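Local atomic coordinates of putative vitamin-B12 independent methionine synthase family protein (Listeria monocytogenes, PDB entry 1YPX), a protein that probably acts as a zinc-dependent, cobalamin-independent methionine synthase, transferring a methyl group from a methylated folate to homocysteine. Residues Q135-P140 against T167-A172; T216-I221 against G262-D267; I234-C239 against E258-K263. One frame throughout, in Å; residues are numbered along the deposited sequence.

Interaction 1. Residues Q135-P140 against T167-A172; sequences QTIPSP and TAYQKA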
loop_
_atom_site.group_PDB
_atom_site.type_symbol
_atom_site.label_atom_id
_atom_site.label_comp_id
_atom_site.label_asym_id
_atom_site.label_seq_id
_atom_site.Cartn_x
_atom_site.Cartn_y
_atom_site.Cartn_z
ATOM N N GLN A 135 6.892 3.717 -1.546
ATOM C CA GLN A 135 7.237 2.309 -1.378
ATOM C C GLN A 135 6.067 1.590 -0.697
ATOM O O GLN A 135 5.506 2.102 0.267
ATOM C CB GLN A 135 8.521 2.181 -0.531
ATOM C CG GLN A 135 8.886 0.759 -0.066
ATOM C CD GLN A 135 9.208 -0.177 -1.213
ATOM O OE1 GLN A 135 10.250 -0.070 -1.852
ATOM N NE2 GLN A 135 8.314 -1.109 -1.470
ATOM N N THR A 136 5.688 0.422 -1.204
ATOM C CA THR A 136 4.583 -0.337 -0.624
ATOM C C THR A 136 5.071 -1.689 -0.103
ATOM O O THR A 136 5.834 -2.383 -0.775
ATOM C CB THR A 136 3.455 -0.637 -1.686
ATOM O OG1 THR A 136 3.937 -1.587 -2.655
ATOM C CG2 THR A 136 3.040 0.632 -2.425
ATOM N N ILE A 137 4.642 -2.055 1.095
ATOM C CA ILE A 137 4.993 -3.351 1.653
ATOM C C ILE A 137 3.715 -3.826 2.311
ATOM O O ILE A 137 2.808 -3.028 2.547
ATOM C CB ILE A 137 6.124 -3.278 2.740
ATOM C CG1 ILE A 137 5.633 -2.502 3.965
ATOM C CG2 ILE A 137 7.370 -2.597 2.167
ATOM C CD1 ILE A 137 6.675 -2.389 5.054
ATOM N N PRO A 138 3.598 -5.138 2.567
ATOM C CA PRO A 138 2.374 -5.609 3.217
ATOM C C PRO A 138 2.372 -5.153 4.653
ATOM O O PRO A 138 3.422 -4.851 5.231
ATOM C CB PRO A 138 2.475 -7.131 3.114
ATOM C CG PRO A 138 3.951 -7.377 3.005
ATOM C CD PRO A 138 4.387 -6.274 2.068
ATOM N N SER A 139 1.176 -5.103 5.211
ATOM C CA SER A 139 0.953 -4.717 6.587
ATOM C C SER A 139 1.481 -5.816 7.502
ATOM O O SER A 139 1.420 -6.992 7.168
ATOM C CB SER A 139 -0.549 -4.542 6.806
ATOM O OG SER A 139 -0.847 -4.242 8.153
ATOM N N PRO A 140 2.009 -5.456 8.672
ATOM C CA PRO A 140 2.503 -6.539 9.526
ATOM C C PRO A 140 1.412 -7.563 9.876
ATOM O O PRO A 140 1.703 -8.738 10.067
ATOM C CB PRO A 140 3.045 -5.792 10.750
ATOM C CG PRO A 140 2.182 -4.590 10.825
ATOM C CD PRO A 140 2.061 -4.162 9.372
ATOM N N THR A 167 8.836 -5.142 16.106
ATOM C CA THR A 167 10.207 -4.642 16.115
ATOM C C THR A 167 10.792 -4.919 14.746
ATOM O O THR A 167 11.547 -4.112 14.205
ATOM C CB THR A 167 11.106 -5.356 17.171
ATOM O OG1 THR A 167 10.689 -4.988 18.487
ATOM C CG2 THR A 167 12.571 -4.958 17.002
ATOM N N ALA A 168 10.452 -6.066 14.175
ATOM C CA ALA A 168 10.953 -6.385 12.842
ATOM C C ALA A 168 10.500 -5.254 11.919
ATOM O O ALA A 168 11.234 -4.855 11.011
ATOM C CB ALA A 168 10.396 -7.720 12.355
ATOM N N TYR A 169 9.294 -4.736 12.165
ATOM C CA TYR A 169 8.779 -3.644 11.355
ATOM C C TYR A 169 9.369 -2.282 11.735
ATOM O O TYR A 169 9.618 -1.454 10.854
ATOM C CB TYR A 169 7.239 -3.609 11.389
ATOM C CG TYR A 169 6.591 -4.317 10.205
ATOM C CD1 TYR A 169 6.140 -3.597 9.096
ATOM C CD2 TYR A 169 6.459 -5.710 10.181
ATOM C CE1 TYR A 169 5.571 -4.241 7.993
ATOM C CE2 TYR A 169 5.892 -6.373 9.072
ATOM C CZ TYR A 169 5.451 -5.626 7.987
ATOM O OH TYR A 169 4.897 -6.259 6.897
ATOM N N GLN A 170 9.598 -2.032 13.021
ATOM C CA GLN A 170 10.191 -0.752 13.411
ATOM C C GLN A 170 11.531 -0.679 12.694
ATOM O O GLN A 170 11.847 0.316 12.031
ATOM C CB GLN A 170 10.388 -0.666 14.928
ATOM C CG GLN A 170 9.090 -0.535 15.718
ATOM C CD GLN A 170 9.243 -1.001 17.164
ATOM O OE1 GLN A 170 8.289 -0.970 17.957
ATOM N NE2 GLN A 170 10.448 -1.448 17.512
ATOM N N LYS A 171 12.301 -1.760 12.784
ATOM C CA LYS A 171 13.597 -1.808 12.122
ATOM C C LYS A 171 13.445 -1.716 10.603
ATOM O O LYS A 171 14.266 -1.086 9.937
ATOM C CB LYS A 171 14.355 -3.091 12.515
ATOM C CG LYS A 171 14.537 -3.277 14.038
ATOM C CD LYS A 171 15.772 -4.118 14.399
ATOM C CE LYS A 171 15.499 -5.630 14.463
ATOM N NZ LYS A 171 15.103 -6.137 15.847
ATOM N N ALA A 172 12.400 -2.333 10.050
ATOM C CA ALA A 172 12.165 -2.299 8.601
ATOM C C ALA A 172 11.944 -0.867 8.133
ATOM O O ALA A 172 12.590 -0.388 7.201
ATOM C CB ALA A 172 10.946 -3.146 8.241
#

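Interaction 2. Residues T216-I221 against G262-D267; sequences TYKNLI and GKLNID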
loop_
_atom_site.group_PDB
_atom_site.type_symbol
_atom_site.label_atom_id
_atom_site.label_comp_id
_atom_site.label_asym_id
_atom_site.label_seq_id
_atom_site.Cartn_x
_atom_site.Cartn_y
_atom_site.Cartn_z
ATOM N N THR A 216 -5.815 -7.114 18.103
ATOM C CA THR A 216 -4.453 -7.606 17.917
ATOM C C THR A 216 -3.782 -6.793 16.793
ATOM O O THR A 216 -2.640 -6.345 16.938
ATOM C CB THR A 216 -4.437 -9.129 17.574
ATOM O OG1 THR A 216 -5.059 -9.351 16.307
ATOM C CG2 THR A 216 -5.188 -9.923 18.631
ATOM N N TYR A 217 -4.521 -6.572 15.704
ATOM C CA TYR A 217 -4.038 -5.810 14.549
ATOM C C TYR A 217 -3.809 -4.327 14.837
ATOM O O TYR A 217 -2.735 -3.799 14.554
ATOM C CB TYR A 217 -5.015 -5.947 13.378
ATOM C CG TYR A 217 -5.082 -7.337 12.783
ATOM C CD1 TYR A 217 -5.923 -7.614 11.707
ATOM C CD2 TYR A 217 -4.282 -8.374 13.280
ATOM C CE1 TYR A 217 -5.966 -8.884 11.134
ATOM C CE2 TYR A 217 -4.316 -9.648 12.716
ATOM C CZ TYR A 217 -5.161 -9.894 11.640
ATOM O OH TYR A 217 -5.181 -11.138 11.054
ATOM N N LYS A 218 -4.812 -3.652 15.392
ATOM C CA LYS A 218 -4.671 -2.230 15.706
ATOM C C LYS A 218 -3.439 -1.993 16.574
ATOM O O LYS A 218 -2.687 -1.041 16.358
ATOM C CB LYS A 218 -5.906 -1.704 16.437
ATOM C CG LYS A 218 -5.720 -0.299 17.003
ATOM C CD LYS A 218 -6.440 -0.141 18.337
ATOM C CE LYS A 218 -5.845 -1.059 19.415
ATOM N NZ LYS A 218 -6.685 -1.146 20.662
ATOM N N ASN A 219 -3.237 -2.857 17.560
ATOM C CA ASN A 219 -2.089 -2.729 18.445
ATOM C C ASN A 219 -0.809 -3.138 17.730
ATOM O O ASN A 219 0.262 -2.590 17.990
ATOM C CB ASN A 219 -2.291 -3.594 19.689
ATOM C CG ASN A 219 -3.487 -3.156 20.514
ATOM O OD1 ASN A 219 -3.497 -2.063 21.080
ATOM N ND2 ASN A 219 -4.505 -4.005 20.579
ATOM N N LEU A 220 -0.925 -4.106 16.828
ATOM C CA LEU A 220 0.223 -4.580 16.059
ATOM C C LEU A 220 0.742 -3.475 15.142
ATOM O O LEU A 220 1.949 -3.213 15.083
ATOM C CB LEU A 220 -0.172 -5.794 15.220
ATOM C CG LEU A 220 0.879 -6.288 14.225
ATOM C CD1 LEU A 220 2.189 -6.595 14.943
ATOM C CD2 LEU A 220 0.355 -7.530 13.515
ATOM N N ILE A 221 -0.193 -2.833 14.439
ATOM C CA ILE A 221 0.113 -1.758 13.512
ATOM C C ILE A 221 0.693 -0.551 14.230
ATOM O O ILE A 221 1.773 -0.071 13.881
ATOM C CB ILE A 221 -1.138 -1.252 12.775
ATOM C CG1 ILE A 221 -1.909 -2.413 12.136
ATOM C CG2 ILE A 221 -0.734 -0.188 11.777
ATOM C CD1 ILE A 221 -1.067 -3.368 11.346
ATOM N N GLY A 262 -10.315 5.633 13.917
ATOM C CA GLY A 262 -10.273 6.267 15.220
ATOM C C GLY A 262 -9.086 5.874 16.080
ATOM O O GLY A 262 -8.551 6.698 16.821
ATOM N N LYS A 263 -8.659 4.620 15.975
ATOM C CA LYS A 263 -7.549 4.123 16.777
ATOM C C LYS A 263 -6.196 4.021 16.066
ATOM O O LYS A 263 -5.148 4.258 16.671
ATOM C CB LYS A 263 -7.928 2.759 17.361
ATOM C CG LYS A 263 -9.138 2.790 18.289
ATOM C CD LYS A 263 -9.403 1.423 18.926
ATOM C CE LYS A 263 -10.654 1.443 19.815
ATOM N NZ LYS A 263 -11.037 0.090 20.320
ATOM N N LEU A 264 -6.222 3.663 14.787
ATOM C CA LEU A 264 -5.006 3.512 13.984
ATOM C C LEU A 264 -4.246 4.826 13.832
ATOM O O LEU A 264 -4.803 5.813 13.360
ATOM C CB LEU A 264 -5.378 2.984 12.601
ATOM C CG LEU A 264 -4.562 1.817 12.073
ATOM C CD1 LEU A 264 -3.090 2.193 12.090
ATOM C CD2 LEU A 264 -4.823 0.595 12.927
ATOM N N ASN A 265 -2.968 4.832 14.202
ATOM C CA ASN A 265 -2.148 6.044 14.112
ATOM C C ASN A 265 -1.465 6.236 12.769
ATOM O O ASN A 265 -0.257 6.480 12.690
ATOM C CB ASN A 265 -1.105 6.045 15.220
ATOM C CG ASN A 265 -1.730 6.188 16.573
ATOM O OD1 ASN A 265 -2.505 7.112 16.799
ATOM N ND2 ASN A 265 -1.407 5.282 17.481
ATOM N N ILE A 266 -2.263 6.156 11.711
ATOM C CA ILE A 266 -1.759 6.283 10.359
ATOM C C ILE A 266 -2.087 7.643 9.728
ATOM O O ILE A 266 -3.072 8.284 10.084
ATOM C CB ILE A 266 -2.282 5.081 9.530
ATOM C CG1 ILE A 266 -1.093 4.267 9.038
ATOM C CG2 ILE A 266 -3.161 5.521 8.390
ATOM C CD1 ILE A 266 -1.468 2.899 8.543
ATOM N N ASP A 267 -1.247 8.090 8.804
ATOM C CA ASP A 267 -1.452 9.389 8.183
ATOM C C ASP A 267 -2.588 9.468 7.180
ATOM O O ASP A 267 -3.386 10.397 7.228
ATOM C CB ASP A 267 -0.156 9.848 7.534
ATOM C CG ASP A 267 0.958 9.985 8.532
ATOM O OD1 ASP A 267 0.822 10.848 9.429
ATOM O OD2 ASP A 267 1.956 9.230 8.433
#

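Interaction 3. Residues I234-C239 against E258-K263; sequences ITMHIC and ETLFGK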
loop_
_atom_site.group_PDB
_atom_site.type_symbol
_atom_site.label_atom_id
_atom_site.label_comp_id
_atom_site.label_asym_id
_atom_site.label_seq_id
_atom_site.Cartn_x
_atom_site.Cartn_y
_atom_site.Cartn_z
ATOM N N ILE A 234 3.059 7.547 6.380
ATOM C CA ILE A 234 2.741 6.135 6.313
ATOM C C ILE A 234 1.263 5.947 6.063
ATOM O O ILE A 234 0.441 6.079 6.964
ATOM C CB ILE A 234 3.148 5.385 7.585
ATOM C CG1 ILE A 234 4.689 5.354 7.673
ATOM C CG2 ILE A 234 2.539 3.970 7.566
ATOM C CD1 ILE A 234 5.282 4.405 8.734
ATOM N N THR A 235 0.927 5.658 4.816
ATOM C CA THR A 235 -0.453 5.459 4.430
ATOM C C THR A 235 -0.786 3.983 4.463
ATOM O O THR A 235 0.099 3.117 4.401
ATOM C CB THR A 235 -0.719 5.969 2.998
ATOM O OG1 THR A 235 0.200 5.346 2.074
ATOM C CG2 THR A 235 -0.590 7.481 2.948
HETATM N N MSE A 236 -2.077 3.701 4.533
HETATM C CA MSE A 236 -2.534 2.328 4.575
HETATM C C MSE A 236 -3.556 2.019 3.507
HETATM O O MSE A 236 -4.567 2.695 3.404
HETATM C CB MSE A 236 -3.156 2.037 5.936
HETATM C CG MSE A 236 -3.580 0.596 6.123
HETATM SE SE MSE A 236 -3.004 -0.097 7.842
HETATM C CE MSE A 236 -4.737 -0.590 8.585
ATOM N N HIS A 237 -3.290 1.004 2.701
ATOM C CA HIS A 237 -4.257 0.606 1.694
ATOM C C HIS A 237 -5.068 -0.577 2.242
ATOM O O HIS A 237 -4.530 -1.679 2.397
ATOM C CB HIS A 237 -3.561 0.218 0.385
ATOM C CG HIS A 237 -4.490 -0.325 -0.658
ATOM N ND1 HIS A 237 -5.702 0.263 -0.968
ATOM C CD2 HIS A 237 -4.387 -1.410 -1.462
ATOM C CE1 HIS A 237 -6.303 -0.438 -1.912
ATOM N NE2 HIS A 237 -5.526 -1.459 -2.229
ATOM N N ILE A 238 -6.343 -0.318 2.567
ATOM C CA ILE A 238 -7.285 -1.338 3.072
ATOM C C ILE A 238 -7.944 -1.913 1.830
ATOM O O ILE A 238 -8.933 -1.368 1.345
ATOM C CB ILE A 238 -8.448 -0.744 3.925
ATOM C CG1 ILE A 238 -7.912 0.167 5.033
ATOM C CG2 ILE A 238 -9.259 -1.880 4.552
ATOM C CD1 ILE A 238 -7.070 -0.552 6.059
ATOM N N CYS A 239 -7.406 -3.008 1.313
ATOM C CA CYS A 239 -7.947 -3.606 0.100
ATOM C C CYS A 239 -9.224 -4.405 0.329
ATOM O O CYS A 239 -9.416 -4.985 1.399
ATOM C CB CYS A 239 -6.888 -4.508 -0.530
ATOM S SG CYS A 239 -7.062 -4.722 -2.299
ATOM N N GLU A 258 -14.244 1.740 13.054
ATOM C CA GLU A 258 -14.086 2.405 14.346
ATOM C C GLU A 258 -12.622 2.454 14.760
ATOM O O GLU A 258 -12.074 3.528 15.014
ATOM C CB GLU A 258 -14.891 1.659 15.409
ATOM C CG GLU A 258 -16.314 1.331 14.983
ATOM C CD GLU A 258 -17.168 2.569 14.747
ATOM O OE1 GLU A 258 -16.819 3.371 13.850
ATOM O OE2 GLU A 258 -18.189 2.732 15.457
ATOM N N THR A 259 -11.998 1.281 14.820
ATOM C CA THR A 259 -10.596 1.157 15.211
ATOM C C THR A 259 -9.645 1.590 14.091
ATOM O O THR A 259 -8.499 1.961 14.346
ATOM C CB THR A 259 -10.261 -0.303 15.611
ATOM O OG1 THR A 259 -9.946 -1.064 14.438
ATOM C CG2 THR A 259 -11.458 -0.952 16.311
ATOM N N LEU A 260 -10.136 1.537 12.854
ATOM C CA LEU A 260 -9.348 1.917 11.690
ATOM C C LEU A 260 -9.165 3.425 11.547
ATOM O O LEU A 260 -8.052 3.909 11.353
ATOM C CB LEU A 260 -9.982 1.365 10.408
ATOM C CG LEU A 260 -9.293 0.156 9.760
ATOM C CD1 LEU A 260 -9.925 -0.141 8.412
ATOM C CD2 LEU A 260 -7.815 0.451 9.577
ATOM N N PHE A 261 -10.247 4.180 11.637
ATOM C CA PHE A 261 -10.117 5.619 11.492
ATOM C C PHE A 261 -10.057 6.351 12.829
ATOM O O PHE A 261 -9.769 7.545 12.875
ATOM C CB PHE A 261 -11.263 6.156 10.638
ATOM C CG PHE A 261 -11.463 5.397 9.358
ATOM C CD1 PHE A 261 -10.384 5.089 8.538
ATOM C CD2 PHE A 261 -12.735 4.987 8.974
ATOM C CE1 PHE A 261 -10.571 4.381 7.355
ATOM C CE2 PHE A 261 -12.934 4.278 7.791
ATOM C CZ PHE A 261 -11.852 3.975 6.980
ATOM N N GLY A 262 -10.315 5.633 13.917
ATOM C CA GLY A 262 -10.273 6.267 15.220
ATOM C C GLY A 262 -9.086 5.874 16.080
ATOM O O GLY A 262 -8.551 6.698 16.821
ATOM N N LYS A 263 -8.659 4.620 15.975
ATOM C CA LYS A 263 -7.549 4.123 16.777
ATOM C C LYS A 263 -6.196 4.021 16.066
ATOM O O LYS A 263 -5.148 4.258 16.671
ATOM C CB LYS A 263 -7.928 2.759 17.361
ATOM C CG LYS A 263 -9.138 2.790 18.289
ATOM C CD LYS A 263 -9.403 1.423 18.926
ATOM C CE LYS A 263 -10.654 1.443 19.815
ATOM N NZ LYS A 263 -11.037 0.090 20.320
#

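Interaction 1. Residues Q135-P140 against T167-A172
With chi1 at 65°, Ile137 places CG1 between its backbone N and carbonyl carbon, and the extended chi2 carries CD1 on to Tyr169; the tyrosine's chi2 of -98° sets its ring plane roughly perpendicular to the plane through CA, CB and CG, one face turned to Pro140. The ring lies beside the end of strand 132-138, between Ile137 and Pro140. Pro140 CB sits over that face, 3.5 Å from the ring centroid and 18° off the normal, a CH-pi contact that suits proline, whose rigid ring offers C-H groups to the pi cloud. Ile137 CD1 comes obliquely to Tyr169 CE1, 3.6 Å away, as the two side chains slide past each other in opposite directions. At the edge of the ring, Tyr169 OH donates a hydrogen bond to Pro138 O, 2.6 Å long, approaching from above the carbonyl plane. A tyrosine fits because its ring packs against apolar side chains while its hydroxyl satisfies the carbonyl of a buried residue. Ser139 turns the other way, its OG bonded to Asp188, while Leu76 and Ala224 also pack on Tyr169. Strand 132-138, helix 158-178 and the adjacent parallel strand 183-188 form a beta-alpha-beta crossover, the repeating element of a TIM-barrel-like fold.

Interaction 2. Residues T216-I221 against G262-D267
Lys218 and Ile221, one turn apart on helix 213-224, meet Lys263 and Leu264 in the loop that leads into strand 268-272, a join in the outer layer of the TIM-barrel-like domain. Lys218 can be followed outward. Its CB leaves the helix beside the loop, and chi1 of 170° sets CG anti to the backbone N, where it lies 3.8 Å from Lys263 CB. The bend at chi2 lays CD against the Lys263 stem, 3.4 Å from Lys263 CD, and the bend at chi3 turns the rest of the chain on toward NZ. The tip, NZ, passes 4.1 Å from Lys263 CD and forms a salt bridge with Glu215. Lysine suits this half-exposed border: its methylenes pack while the ammonium group stays among polar neighbours. The two amino groups are close, Lys218 NZ being 4.5 Å from Lys263 NZ; Glu215, which also touches the Lys263 side chain, probably offsets their repulsion. Lys263 touches a crystal neighbour as well, which may influence its pose. Deeper in, the branched apolar residues take over. Asn265 is the centre of an inverse gamma turn just after Leu264, and Asn222 bonds to its backbone N. The two methyls of Leu264 both meet the helix: CD1 lies 3.4 Å from Ile221 CG2, whereas CD2 reaches the helix backbone at Lys218 CA, 4.0 Å away.

Interaction 3. Residues I234-C239 against E258-K263
Leu260 of the short helix 258-261 packs on Met236 and Ile238 of strand 233-238, a strand-to-outer-helix contact of the TIM-barrel-like fold. The contacts between the two segments are apolar. Met236, present as selenomethionine, has CG anti to the backbone N (chi1 -176°) and bends at the next two torsions, crossing Leu260 at about a right angle so that CE lies 3.4 Å from Leu260 CD2. Ile238 meets the same leucine tip to tip, its CD1 3.7 Å from Leu260 CD1. Leucine suits the place because its forked end serves two neighbours, and flexible and branched chains fill the buried space around it. Phe269 of the next strand touches both Leu260 and Met236, extending the apolar layer. The backbone bonds Gly262 N to Glu258 O and Lys263 N to Thr259 O are both weak.

Polar groups belong to the other side of the strand, as alternation requires: Met236 and Ile238 point toward the helix, whereas His237 is directed away from it. His237 ND1 is hydrogen-bonded to Phe270 O, which would restrain the rotation of the imidazole. With Cys239 and Cys334 this histidine could form a vacant metal site, consistent with the zinc binding expected of the family; His237 NE2 lies 3.6 Å from Cys239 SG.

In the fold
Interaction 1 comes first along the chain and closes before the others begin. Interaction 3 lies within the span of interaction 2, and both end on one stretch, sharing Gly262 and Lys263. Their centres are about 7 Å apart, whereas that of interaction 1 is about 14 Å from interaction 2 and 15 Å from interaction 3. Strands 132-138 and 233-238 belong to the same parallel sheet, separated by strand 183-188. Ile221 of helix 213-224 packs on Ser139 and Pro140; separately, Asp267, ending the loop of interaction 2, bonds to Ile234 N. The contacts join successive strand-and-helix units of one catalytic domain; two residues of a possible metal site, His237 and Cys239, lie on strand 233-238 and just beyond it.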